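Local coordinates for pmbA-related protein (Thermotoga maritima, PDB 1VL4), which is a putative modulator of DNA gyrase and possibly a metallopeptidase, at residues V173-D178 with S294-D299; D284-P289 with V302-K307; L319-T324 with G339-V344. All coordinates share one frame; numbering follows the deposited sequence.

Contacts 1 and 2 are a worked example of how one long loop ties distant parts of a chain together, and contact 3 joins them through Val344. Contact 2 closes the base of the loop between strands 282-285 and 307-311, and contact 1 lays the middle of that loop against the long antiparallel sheet. Their centres are about 11 Å apart, and a probable hydrogen bond of 2.8 Å from Thr304 OG1 to Thr295 O joins them. Contact 3 follows later in the chain, its centre about 13 Å from that of contact 2 and about 15 Å from that of contact 1. Asp284 OD1 probably accepts from Val344 N at 2.8 Å, linking contacts 2 and 3, while Val344 CG1 also packs on Ser294.

Contact 1. Residues V173-D178 with S294-D299; sequences VESQMD and STPFDD
Phe297 meets Val173 where a loop comes up against the long antiparallel six-stranded sheet. Residues 173-178 belong to its strand 172-188, whereas 294-299 lie in the irregular connection between strands 282-285 and 307-311. The tight part of the contact centres on a CH-pi interaction: Val173 CG2 stands over the centre of the Phe297 ring, 3.6 Å from the centroid and only 4° off the ring normal. The two side chains approach from opposite directions, and the Phe297 torsion (chi1 57°) places CG between the backbone N and the carbonyl carbon, which brings a ring face under Val173 CG2. Near the plane of the ring, at its edge, Glu174 O lies 3.7 Å from Phe297 CE2. Ser175 CB approaches the same CE2 atom obliquely, at 3.6 Å, and Ser175 OG touches Pro296 CD at 3.4 Å. Tyr113 and Ile165 add further packing around the phenylalanine, which is buried.

To either side of these residues the contact thins out. Glu174 turns its side chain from the loop, toward Lys162 and Ile164 of the adjacent strand 148-167, on the exposed side. Beyond Ser175 the strand draws away from the loop, and the Met177 side chain comes no nearer to it than 4.6 Å. What joins strand and loop here is therefore packing. The loop also has a polar bond of its own: Thr295 OG1 donates to Phe297 O over 3.0 Å, in the carbonyl plane and on a lone pair.

Contact 2. Residues D284-P289 with V302-K307; sequences DLPYHP and VPTTEK
Asp284 and Lys307 form an antiparallel, hydrogen-bonded beta pair at the base of a long loop, where strand 282-285 ends and its sheet neighbour 307-311 begins. Asp284 N donates to Lys307 O at 2.9 Å, and Lys307 N returns a longer bond of 3.2 Å to Asp284 O. That carbonyl oxygen is also approached by Glu306 CA, a CA-H...O contact of 3.3 Å.

The two side chains of the pair lie side by side on the same face of the sheet. A bend in the lysine chain at chi2 (-78°) turns its end back toward the aspartate, and NZ makes a salt bridge of 2.7 Å with Asp284 OD2, from above the carboxylate plane. The same NZ reaches back to its own segment, to Thr305 OG1 at 3.0 Å and to Thr305 O at 3.1 Å, the latter from above the carbonyl plane. With Asn335 OD1, four acceptors surround NZ, and its three N-H must be shared among them. Thr305 OG1 is also bonded to Thr333 O.

Beyond the pair, packing takes over as the chains enter the loop. The Pro286 ring is set against the other backbone, CG being 3.5 Å from Thr305 C and CB 3.5 Å from Thr304 OG1, a hydroxyl bonded to Thr295 O. The Leu285 side chain lies alongside the extended Glu306 chain, CD1 nearest its OE2, and the glutamate carboxylate forms salt bridges with Lys283 and Arg114.

The charges of Asp284 and Lys307 are both matched by partners. Asp284 OD2 takes a second bond from Asn335 ND2 and OD1 one from Val344 N, so the buried carboxylate probably stays ionised, opposite an ammonium group enclosed by acceptors.

Contact 3. Residues L319-T324 with G339-V344; sequences LHNLKT and GGIRPV
Thr324 OG1, whose side chain meets that of Ile341 tip to tip, is held by two groups of its own segment. It shares a 2.8 Å hydrogen bond with His320 ND1 and accepts from Asn321 N at 3.1 Å. In return Thr324 N donates to Asn321 OD1 at 2.9 Å, nearly straight on to the C=O bond (173°). These reciprocal bonds are a capping box, with Asn321 as N-cap of helix 322-328, and they fix the amide that the other segment packs against.

Ile341 is the centre of that packing, and more of it is buried by the other segment than of any other residue here. Its CD1 lies 3.7 Å from Asn321 ND2, the two side chains crossing at about a right angle, and 4.1 Å from Thr324 CG2. The other branch, CG2, is anti to the backbone N (chi1 -64° for CG1) and serves a different residue: it sits 3.5 Å from Leu319 CB and 3.4 Å from Leu319 O. One isoleucine therefore fills the angle between the helix start and the extended chain leading into it. Leu319 continues the apolar layer by setting CD1 against the N and CD of Pro343, 3.5 Å from the N.

Helices 252-255 and 257-261 border the contact: Ile255 touches Leu319, Ile252 touches Pro343, and Glu258 lies against both Asn321 and Ile341. Strand 336-337 pairs antiparallel with the weakly bonded strand 340-341, and its Phe337 makes a cation-pi interaction with Arg342.

Contact 1. Residues V173-D178 with S294-D299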
ATOM      1  N   VAL A 173       3.545  29.759   5.573  1.00 10.29           N
ATOM      2  CA  VAL A 173       2.512  29.574   4.541  1.00 14.74           C
ATOM      3  C   VAL A 173       1.482  28.598   5.060  1.00 13.55           C
ATOM      4  O   VAL A 173       1.800  27.754   5.880  1.00 12.62           O
ATOM      5  CB  VAL A 173       3.149  29.101   3.128  1.00 13.90           C
ATOM      6  CG1 VAL A 173       3.980  30.216   2.536  1.00 20.23           C
ATOM      7  CG2 VAL A 173       3.949  27.823   3.212  1.00 15.07           C
ATOM      8  N   GLU A 174       0.235  28.764   4.639  1.00 10.68           N
ATOM      9  CA  GLU A 174      -0.864  27.922   5.125  1.00 12.54           C
ATOM     10  C   GLU A 174      -1.819  27.808   3.966  1.00 12.61           C
ATOM     11  O   GLU A 174      -1.940  28.738   3.192  1.00 11.69           O
ATOM     12  CB  GLU A 174      -1.549  28.544   6.352  1.00 12.96           C
ATOM     13  CG  GLU A 174      -2.789  27.802   6.859  1.00 24.59           C
ATOM     14  CD  GLU A 174      -4.135  28.272   6.242  1.00 41.89           C
ATOM     15  OE1 GLU A 174      -4.212  29.403   5.705  1.00 45.70           O
ATOM     16  OE2 GLU A 174      -5.137  27.504   6.315  1.00 38.67           O
ATOM     17  N   SER A 175      -2.416  26.648   3.784  1.00 12.94           N
ATOM     18  CA  SER A 175      -3.483  26.482   2.784  1.00 13.97           C
ATOM     19  C   SER A 175      -4.490  25.451   3.288  1.00 12.94           C
ATOM     20  O   SER A 175      -4.146  24.566   4.058  1.00 15.42           O
ATOM     21  CB  SER A 175      -2.836  25.999   1.481  1.00 20.99           C
ATOM     22  OG  SER A 175      -3.781  25.649   0.491  1.00 25.76           O
ATOM     23  N   GLN A 176      -5.757  25.597   2.928  1.00 10.11           N
ATOM     24  CA  GLN A 176      -6.720  24.588   3.237  1.00 10.55           C
ATOM     25  C   GLN A 176      -7.370  24.213   1.957  1.00 11.87           C
ATOM     26  O   GLN A 176      -7.439  25.041   1.003  1.00 11.65           O
ATOM     27  CB  GLN A 176      -7.826  25.060   4.164  1.00 13.05           C
ATOM     28  CG  GLN A 176      -7.470  25.545   5.457  1.00 29.10           C
ATOM     29  CD  GLN A 176      -8.730  25.739   6.239  1.00 41.41           C
ATOM     30  OE1 GLN A 176      -9.345  24.776   6.701  1.00 44.03           O
ATOM     31  NE2 GLN A 176      -9.175  26.976   6.305  1.00 39.56           N
ATOM     32  N   MET A 177      -7.717  22.927   1.837  0.50 11.06           N
ATOM     33  CA  MET A 177      -8.343  22.348   0.622  0.50 14.19           C
ATOM     34  C   MET A 177      -9.454  21.405   1.076  0.50 13.90           C
ATOM     35  O   MET A 177      -9.286  20.668   2.059  0.50 10.33           O
ATOM     36  CB  MET A 177      -7.329  21.569  -0.292  0.65 13.95           C
ATOM     37  CG  MET A 177      -6.992  20.162   0.130  0.65 21.31           C
ATOM     38  SD  MET A 177      -8.419  19.041   0.296  0.65 22.48           S
ATOM     39  CE  MET A 177      -8.888  18.741  -1.467  0.65 11.01           C
ATOM     40  N   ASP A 178     -10.559  21.387   0.337  1.00 11.95           N
ATOM     41  CA  ASP A 178     -11.576  20.393   0.541  1.00 11.66           C
ATOM     42  C   ASP A 178     -12.072  19.810  -0.794  1.00 14.17           C
ATOM     43  O   ASP A 178     -11.668  20.270  -1.877  1.00 10.41           O
ATOM     44  CB  ASP A 178     -12.702  20.893   1.453  1.00 13.44           C
ATOM     45  CG  ASP A 178     -13.591  21.945   0.834  1.00 15.73           C
ATOM     46  OD1 ASP A 178     -13.281  22.578  -0.192  1.00 12.14           O
ATOM     47  OD2 ASP A 178     -14.620  22.156   1.452  1.00 14.52           O
ATOM     48  N   SER A 294      -4.811  20.501  -5.987  1.00 14.07           N
ATOM     49  CA  SER A 294      -4.457  21.896  -6.252  1.00 13.61           C
ATOM     50  C   SER A 294      -3.970  22.552  -4.968  1.00 15.01           C
ATOM     51  O   SER A 294      -4.540  22.312  -3.914  1.00 12.18           O
ATOM     52  CB  SER A 294      -5.621  22.653  -6.846  1.00 12.64           C
ATOM     53  OG  SER A 294      -6.063  22.113  -8.117  1.00 12.81           O
ATOM     54  N   THR A 295      -2.863  23.302  -5.050  1.00 13.30           N
ATOM     55  CA  THR A 295      -2.243  23.894  -3.882  1.00 15.26           C
ATOM     56  C   THR A 295      -1.346  25.016  -4.365  1.00 15.89           C
ATOM     57  O   THR A 295      -0.823  24.921  -5.455  1.00 15.19           O
ATOM     58  CB  THR A 295      -1.406  22.863  -3.089  1.00 18.26           C
ATOM     59  OG1 THR A 295      -0.795  23.496  -1.939  1.00 21.10           O
ATOM     60  CG2 THR A 295      -0.324  22.194  -3.962  1.00 15.70           C
ATOM     61  N   PRO A 296      -1.244  26.094  -3.596  1.00 15.48           N
ATOM     62  CA  PRO A 296      -0.368  27.219  -3.903  1.00 13.55           C
ATOM     63  C   PRO A 296       1.099  27.010  -3.559  1.00 12.02           C
ATOM     64  O   PRO A 296       1.914  27.828  -3.935  1.00 14.33           O
ATOM     65  CB  PRO A 296      -0.982  28.354  -3.085  1.00 13.18           C
ATOM     66  CG  PRO A 296      -1.648  27.698  -2.006  1.00 17.87           C
ATOM     67  CD  PRO A 296      -2.116  26.383  -2.434  1.00 15.88           C
ATOM     68  N   PHE A 297       1.452  25.925  -2.846  1.00 11.45           N
ATOM     69  CA  PHE A 297       2.848  25.680  -2.518  1.00  9.26           C
ATOM     70  C   PHE A 297       3.111  24.241  -2.406  1.00  9.48           C
ATOM     71  O   PHE A 297       2.182  23.421  -2.107  1.00 12.52           O
ATOM     72  CB  PHE A 297       3.301  26.508  -1.284  1.00 11.13           C
ATOM     73  CG  PHE A 297       2.468  26.248  -0.028  1.00  7.42           C
ATOM     74  CD1 PHE A 297       2.717  25.130   0.758  1.00 13.06           C
ATOM     75  CD2 PHE A 297       1.459  27.114   0.335  1.00 11.41           C
ATOM     76  CE1 PHE A 297       2.006  24.895   1.903  1.00 11.85           C
ATOM     77  CE2 PHE A 297       0.703  26.890   1.452  1.00 15.57           C
ATOM     78  CZ  PHE A 297       0.953  25.785   2.243  1.00 14.39           C
ATOM     79  N   ASP A 298       4.362  23.887  -2.714  1.00 10.91           N
ATOM     80  CA  ASP A 298       4.830  22.516  -2.547  1.00 12.39           C
ATOM     81  C   ASP A 298       5.212  22.183  -1.069  1.00 14.23           C
ATOM     82  O   ASP A 298       4.987  22.989  -0.162  1.00 14.47           O
ATOM     83  CB  ASP A 298       5.935  22.192  -3.611  1.00 13.21           C
ATOM     84  CG  ASP A 298       7.252  22.862  -3.334  1.00 13.96           C
ATOM     85  OD1 ASP A 298       7.423  23.380  -2.210  1.00 13.84           O
ATOM     86  OD2 ASP A 298       8.139  22.820  -4.231  1.00 16.30           O
ATOM     87  N   ASP A 299       5.759  21.002  -0.820  1.00 14.02           N
ATOM     88  CA  ASP A 299       6.090  20.590   0.546  1.00 15.10           C
ATOM     89  C   ASP A 299       7.408  21.214   1.060  1.00 13.70           C
ATOM     90  O   ASP A 299       7.782  20.991   2.195  1.00 12.54           O
ATOM     91  CB  ASP A 299       6.127  19.073   0.647  1.00 16.71           C
ATOM     92  CG  ASP A 299       4.725  18.437   0.490  1.00 22.69           C
ATOM     93  OD1 ASP A 299       3.737  19.132   0.770  1.00 20.23           O
ATOM     94  OD2 ASP A 299       4.632  17.292   0.013  1.00 18.85           O
TER

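Contact 2. Residues D284-P289 with V302-K307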
ATOM      1  N   ASP A 284       1.808  21.712 -16.444  1.00 12.32           N
ATOM      2  CA  ASP A 284       1.646  21.512 -14.986  1.00 13.79           C
ATOM      3  C   ASP A 284       0.898  22.728 -14.496  1.00 12.32           C
ATOM      4  O   ASP A 284       1.370  23.856 -14.663  1.00 11.98           O
ATOM      5  CB  ASP A 284       3.019  21.375 -14.302  1.00 12.85           C
ATOM      6  CG  ASP A 284       2.907  21.239 -12.735  1.00 24.79           C
ATOM      7  OD1 ASP A 284       1.809  20.933 -12.224  1.00 17.51           O
ATOM      8  OD2 ASP A 284       3.893  21.525 -12.019  1.00 24.20           O
ATOM      9  N   LEU A 285      -0.304  22.486 -13.965  1.00 13.89           N
ATOM     10  CA  LEU A 285      -1.182  23.560 -13.510  1.00 13.55           C
ATOM     11  C   LEU A 285      -1.275  23.529 -11.986  1.00 12.61           C
ATOM     12  O   LEU A 285      -1.556  22.483 -11.418  1.00 11.58           O
ATOM     13  CB  LEU A 285      -2.587  23.353 -14.077  1.00 19.37           C
ATOM     14  CG  LEU A 285      -3.091  24.148 -15.244  1.00 27.90           C
ATOM     15  CD1 LEU A 285      -2.131  24.262 -16.429  1.00 21.31           C
ATOM     16  CD2 LEU A 285      -4.432  23.575 -15.627  1.00 24.77           C
ATOM     17  N   PRO A 286      -1.059  24.681 -11.303  1.00 11.21           N
ATOM     18  CA  PRO A 286      -1.273  24.714  -9.822  1.00 14.94           C
ATOM     19  C   PRO A 286      -2.714  24.427  -9.373  1.00 14.06           C
ATOM     20  O   PRO A 286      -2.952  23.977  -8.265  1.00 13.86           O
ATOM     21  CB  PRO A 286      -0.898  26.153  -9.454  1.00 15.67           C
ATOM     22  CG  PRO A 286       0.024  26.613 -10.597  1.00 14.02           C
ATOM     23  CD  PRO A 286      -0.483  25.936 -11.829  1.00 11.69           C
ATOM     24  N   TYR A 287      -3.657  24.791 -10.218  1.00 10.84           N
ATOM     25  CA  TYR A 287      -5.044  24.749  -9.852  1.00 11.73           C
ATOM     26  C   TYR A 287      -5.957  24.403 -10.999  1.00 15.01           C
ATOM     27  O   TYR A 287      -5.781  24.882 -12.100  1.00 13.08           O
ATOM     28  CB  TYR A 287      -5.465  26.061  -9.246  1.00 11.64           C
ATOM     29  CG  TYR A 287      -6.939  26.229  -9.015  1.00 10.31           C
ATOM     30  CD1 TYR A 287      -7.564  25.798  -7.826  1.00 11.90           C
ATOM     31  CD2 TYR A 287      -7.704  26.907  -9.953  1.00 18.58           C
ATOM     32  CE1 TYR A 287      -8.943  25.980  -7.634  1.00 18.29           C
ATOM     33  CE2 TYR A 287      -9.066  27.056  -9.788  1.00 18.74           C
ATOM     34  CZ  TYR A 287      -9.673  26.617  -8.619  1.00 20.86           C
ATOM     35  OH  TYR A 287     -10.997  26.892  -8.492  1.00 23.08           O
ATOM     36  N   HIS A 288      -6.944  23.563 -10.678  1.00 12.81           N
ATOM     37  CA  HIS A 288      -8.146  23.362 -11.461  1.00 14.63           C
ATOM     38  C   HIS A 288      -9.290  23.163 -10.436  1.00 15.34           C
ATOM     39  O   HIS A 288      -9.098  22.523  -9.404  1.00 13.03           O
ATOM     40  CB  HIS A 288      -7.984  22.118 -12.341  1.00 14.36           C
ATOM     41  CG  HIS A 288      -9.146  21.881 -13.257  1.00 19.64           C
ATOM     42  ND1 HIS A 288     -10.384  21.453 -12.805  1.00 18.90           N
ATOM     43  CD2 HIS A 288      -9.266  22.034 -14.598  1.00 18.69           C
ATOM     44  CE1 HIS A 288     -11.198  21.314 -13.838  1.00 21.03           C
ATOM     45  NE2 HIS A 288     -10.538  21.636 -14.937  1.00 19.29           N
ATOM     46  N   PRO A 289     -10.458  23.729 -10.696  1.00 14.75           N
ATOM     47  CA  PRO A 289     -11.573  23.636  -9.771  1.00 17.73           C
ATOM     48  C   PRO A 289     -11.920  22.251  -9.248  1.00 16.43           C
ATOM     49  O   PRO A 289     -12.280  22.146  -8.099  1.00 15.02           O
ATOM     50  CB  PRO A 289     -12.750  24.185 -10.593  1.00 19.86           C
ATOM     51  CG  PRO A 289     -12.110  25.117 -11.555  1.00 21.94           C
ATOM     52  CD  PRO A 289     -10.778  24.566 -11.869  1.00 15.46           C
ATOM     53  N   VAL A 302       7.617  26.166  -1.665  1.00 12.04           N
ATOM     54  CA  VAL A 302       7.916  26.931  -2.868  1.00 12.15           C
ATOM     55  C   VAL A 302       6.602  27.169  -3.598  1.00 11.82           C
ATOM     56  O   VAL A 302       5.791  26.236  -3.748  1.00 11.71           O
ATOM     57  CB  VAL A 302       8.980  26.184  -3.752  1.00 10.46           C
ATOM     58  CG1 VAL A 302       9.196  26.868  -5.130  1.00 12.14           C
ATOM     59  CG2 VAL A 302      10.278  25.995  -3.019  1.00 17.32           C
ATOM     60  N   PRO A 303       6.366  28.412  -4.065  1.00 11.10           N
ATOM     61  CA  PRO A 303       5.127  28.592  -4.824  1.00 13.17           C
ATOM     62  C   PRO A 303       5.034  27.654  -6.034  1.00 13.53           C
ATOM     63  O   PRO A 303       6.008  27.487  -6.812  1.00 16.32           O
ATOM     64  CB  PRO A 303       5.200  30.047  -5.303  1.00 14.10           C
ATOM     65  CG  PRO A 303       6.207  30.692  -4.466  1.00 15.50           C
ATOM     66  CD  PRO A 303       7.120  29.659  -3.962  1.00 11.62           C
ATOM     67  N   THR A 304       3.877  27.036  -6.168  1.00 14.23           N
ATOM     68  CA  THR A 304       3.577  26.251  -7.359  1.00 14.10           C
ATOM     69  C   THR A 304       3.445  27.209  -8.563  1.00 13.11           C
ATOM     70  O   THR A 304       3.053  28.379  -8.421  1.00 18.42           O
ATOM     71  CB  THR A 304       2.322  25.423  -7.135  1.00 11.18           C
ATOM     72  OG1 THR A 304       1.239  26.253  -6.707  1.00 14.11           O
ATOM     73  CG2 THR A 304       2.538  24.354  -6.127  1.00 15.10           C
ATOM     74  N   THR A 305       3.842  26.723  -9.718  1.00 15.15           N
ATOM     75  CA  THR A 305       3.912  27.485 -10.949  1.00 11.76           C
ATOM     76  C   THR A 305       3.192  26.739 -12.077  1.00  9.29           C
ATOM     77  O   THR A 305       3.082  25.499 -12.085  1.00 12.05           O
ATOM     78  CB  THR A 305       5.391  27.765 -11.375  1.00 14.69           C
ATOM     79  OG1 THR A 305       6.067  26.548 -11.648  1.00 12.53           O
ATOM     80  CG2 THR A 305       6.146  28.513 -10.302  1.00 15.81           C
ATOM     81  N   GLU A 306       2.690  27.522 -13.020  1.00 11.58           N
ATOM     82  CA  GLU A 306       2.104  27.031 -14.271  1.00 10.85           C
ATOM     83  C   GLU A 306       3.133  27.088 -15.399  1.00 12.50           C
ATOM     84  O   GLU A 306       3.759  28.136 -15.676  1.00  9.78           O
ATOM     85  CB  GLU A 306       0.863  27.807 -14.624  1.00 13.60           C
ATOM     86  CG  GLU A 306       0.162  27.393 -15.962  1.00 13.95           C
ATOM     87  CD  GLU A 306      -1.170  28.090 -16.159  1.00 15.48           C
ATOM     88  OE1 GLU A 306      -1.561  28.884 -15.266  1.00 15.19           O
ATOM     89  OE2 GLU A 306      -1.822  27.810 -17.198  1.00 12.09           O
ATOM     90  N   LYS A 307       3.288  25.980 -16.094  1.00 11.01           N
ATOM     91  CA  LYS A 307       4.247  25.952 -17.203  1.00 14.12           C
ATOM     92  C   LYS A 307       3.941  24.816 -18.152  1.00 10.61           C
ATOM     93  O   LYS A 307       3.315  23.851 -17.767  1.00 11.54           O
ATOM     94  CB  LYS A 307       5.696  25.819 -16.716  1.00 13.80           C
ATOM     95  CG  LYS A 307       5.975  24.553 -15.975  1.00 11.18           C
ATOM     96  CD  LYS A 307       5.471  24.597 -14.547  1.00 20.19           C
ATOM     97  CE  LYS A 307       6.272  23.738 -13.600  1.00 20.48           C
ATOM     98  NZ  LYS A 307       5.552  23.695 -12.301  1.00 14.94           N
TER

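Contact 3. Residues L319-T324 with G339-V344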
ATOM      1  N   LEU A 319      10.627  18.937 -13.981  1.00 14.37           N
ATOM      2  CA  LEU A 319      10.139  19.396 -12.703  1.00 14.38           C
ATOM      3  C   LEU A 319      11.234  19.203 -11.623  1.00 15.46           C
ATOM      4  O   LEU A 319      11.975  18.228 -11.633  1.00 14.41           O
ATOM      5  CB  LEU A 319       8.858  18.632 -12.339  1.00 13.66           C
ATOM      6  CG  LEU A 319       7.727  18.786 -13.389  1.00 14.55           C
ATOM      7  CD1 LEU A 319       6.476  18.134 -12.893  1.00 15.48           C
ATOM      8  CD2 LEU A 319       7.454  20.228 -13.730  1.00 18.59           C
ATOM      9  N   HIS A 320      11.307  20.162 -10.710  1.00 14.82           N
ATOM     10  CA  HIS A 320      12.360  20.261  -9.724  1.00 14.52           C
ATOM     11  C   HIS A 320      11.868  20.358  -8.270  1.00 16.32           C
ATOM     12  O   HIS A 320      10.727  20.743  -7.991  1.00 14.08           O
ATOM     13  CB  HIS A 320      13.204  21.502 -10.008  1.00 15.60           C
ATOM     14  CG  HIS A 320      14.035  21.397 -11.250  1.00 12.12           C
ATOM     15  ND1 HIS A 320      15.278  20.814 -11.259  1.00 17.96           N
ATOM     16  CD2 HIS A 320      13.795  21.795 -12.518  1.00 17.32           C
ATOM     17  CE1 HIS A 320      15.780  20.876 -12.483  1.00 17.76           C
ATOM     18  NE2 HIS A 320      14.895  21.466 -13.265  1.00 17.68           N
ATOM     19  N   ASN A 321      12.792  19.991  -7.376  1.00 12.47           N
ATOM     20  CA  ASN A 321      12.766  20.376  -5.986  1.00 12.90           C
ATOM     21  C   ASN A 321      13.945  21.324  -5.745  1.00 16.07           C
ATOM     22  O   ASN A 321      14.659  21.672  -6.687  1.00 17.44           O
ATOM     23  CB  ASN A 321      12.734  19.156  -5.067  1.00 12.36           C
ATOM     24  CG  ASN A 321      13.923  18.215  -5.232  1.00  9.95           C
ATOM     25  OD1 ASN A 321      15.016  18.588  -5.694  1.00 16.34           O
ATOM     26  ND2 ASN A 321      13.725  16.976  -4.776  1.00 17.46           N
ATOM     27  N   LEU A 322      14.132  21.790  -4.515  1.00 15.14           N
ATOM     28  CA  LEU A 322      15.188  22.756  -4.242  1.00 15.40           C
ATOM     29  C   LEU A 322      16.568  22.167  -4.577  1.00 16.34           C
ATOM     30  O   LEU A 322      17.405  22.859  -5.160  1.00 14.24           O
ATOM     31  CB  LEU A 322      15.139  23.223  -2.778  1.00 15.72           C
ATOM     32  CG  LEU A 322      13.911  24.066  -2.394  1.00 20.83           C
ATOM     33  CD1 LEU A 322      13.881  24.423  -0.899  1.00 26.75           C
ATOM     34  CD2 LEU A 322      13.865  25.324  -3.228  1.00 24.54           C
ATOM     35  N   LYS A 323      16.776  20.892  -4.242  1.00 15.90           N
ATOM     36  CA  LYS A 323      18.067  20.230  -4.453  1.00 16.66           C
ATOM     37  C   LYS A 323      18.411  20.154  -5.932  1.00 16.55           C
ATOM     38  O   LYS A 323      19.536  20.467  -6.331  1.00 16.85           O
ATOM     39  CB  LYS A 323      18.025  18.842  -3.807  1.00 16.72           C
ATOM     40  CG  LYS A 323      19.139  17.865  -4.181  1.00 25.24           C
ATOM     41  CD  LYS A 323      19.215  16.725  -3.170  1.00 24.47           C
ATOM     42  N   THR A 324      17.450  19.776  -6.776  1.00 15.30           N
ATOM     43  CA  THR A 324      17.766  19.584  -8.194  1.00 16.76           C
ATOM     44  C   THR A 324      17.883  20.937  -8.875  1.00 18.69           C
ATOM     45  O   THR A 324      18.771  21.142  -9.728  1.00 22.02           O
ATOM     46  CB  THR A 324      16.739  18.698  -8.918  1.00 15.52           C
ATOM     47  OG1 THR A 324      15.484  19.339  -8.870  1.00 12.23           O
ATOM     48  CG2 THR A 324      16.609  17.370  -8.268  1.00 15.25           C
ATOM     49  N   GLY A 339       7.810  12.292  -1.175  1.00 27.35           N
ATOM     50  CA  GLY A 339       7.594  11.087  -1.981  1.00 30.37           C
ATOM     51  C   GLY A 339       8.153  11.195  -3.377  1.00 27.67           C
ATOM     52  O   GLY A 339       8.365  10.190  -4.052  1.00 30.18           O
ATOM     53  N   GLY A 340       8.434  12.411  -3.810  1.00 25.38           N
ATOM     54  CA  GLY A 340       8.926  12.587  -5.141  1.00 20.80           C
ATOM     55  C   GLY A 340       8.485  13.888  -5.746  1.00 20.81           C
ATOM     56  O   GLY A 340       7.415  14.445  -5.400  1.00 22.04           O
ATOM     57  N   ILE A 341       9.325  14.362  -6.659  1.00 16.71           N
ATOM     58  CA  ILE A 341       8.966  15.477  -7.515  1.00 16.45           C
ATOM     59  C   ILE A 341       7.737  15.080  -8.340  1.00 17.02           C
ATOM     60  O   ILE A 341       7.723  14.041  -9.005  1.00 14.18           O
ATOM     61  CB  ILE A 341      10.150  15.850  -8.431  1.00 14.45           C
ATOM     62  CG1 ILE A 341      11.322  16.351  -7.564  1.00 14.97           C
ATOM     63  CG2 ILE A 341       9.730  16.850  -9.452  1.00 12.67           C
ATOM     64  CD1 ILE A 341      12.649  16.370  -8.257  1.00 13.58           C
ATOM     65  N   ARG A 342       6.694  15.892  -8.284  1.00 15.70           N
ATOM     66  CA  ARG A 342       5.546  15.655  -9.128  1.00 20.65           C
ATOM     67  C   ARG A 342       4.831  16.937  -9.554  1.00 16.05           C
ATOM     68  O   ARG A 342       4.959  17.960  -8.925  1.00 13.01           O
ATOM     69  CB  ARG A 342       4.552  14.673  -8.472  1.00 20.84           C
ATOM     70  CG  ARG A 342       3.795  15.236  -7.303  1.00 33.24           C
ATOM     71  CD  ARG A 342       2.631  14.324  -6.820  1.00 34.28           C
ATOM     72  NE  ARG A 342       2.159  14.700  -5.477  1.00 37.57           N
ATOM     73  CZ  ARG A 342       1.385  15.746  -5.185  1.00 37.90           C
ATOM     74  NH1 ARG A 342       0.943  16.594  -6.136  1.00 38.71           N
ATOM     75  NH2 ARG A 342       1.060  15.952  -3.912  1.00 31.93           N
ATOM     76  N   PRO A 343       4.073  16.848 -10.652  1.00 15.11           N
ATOM     77  CA  PRO A 343       3.188  17.918 -11.065  1.00 18.07           C
ATOM     78  C   PRO A 343       2.049  18.058 -10.077  1.00 14.32           C
ATOM     79  O   PRO A 343       1.798  17.143  -9.286  1.00 13.13           O
ATOM     80  CB  PRO A 343       2.642  17.439 -12.444  1.00 18.15           C
ATOM     81  CG  PRO A 343       2.862  16.032 -12.498  1.00 20.79           C
ATOM     82  CD  PRO A 343       3.938  15.653 -11.514  1.00 14.68           C
ATOM     83  N   VAL A 344       1.366  19.186 -10.128  1.00 14.08           N
ATOM     84  CA  VAL A 344       0.208  19.392  -9.268  1.00 16.16           C
ATOM     85  C   VAL A 344      -0.995  18.822 -10.049  1.00 14.52           C
ATOM     86  O   VAL A 344      -1.566  17.828  -9.655  1.00 18.55           O
ATOM     87  CB  VAL A 344       0.045  20.891  -8.873  1.00 13.27           C
ATOM     88  CG1 VAL A 344      -1.186  21.093  -8.052  1.00 17.61           C
ATOM     89  CG2 VAL A 344       1.306  21.384  -8.075  1.00 17.42           C
TER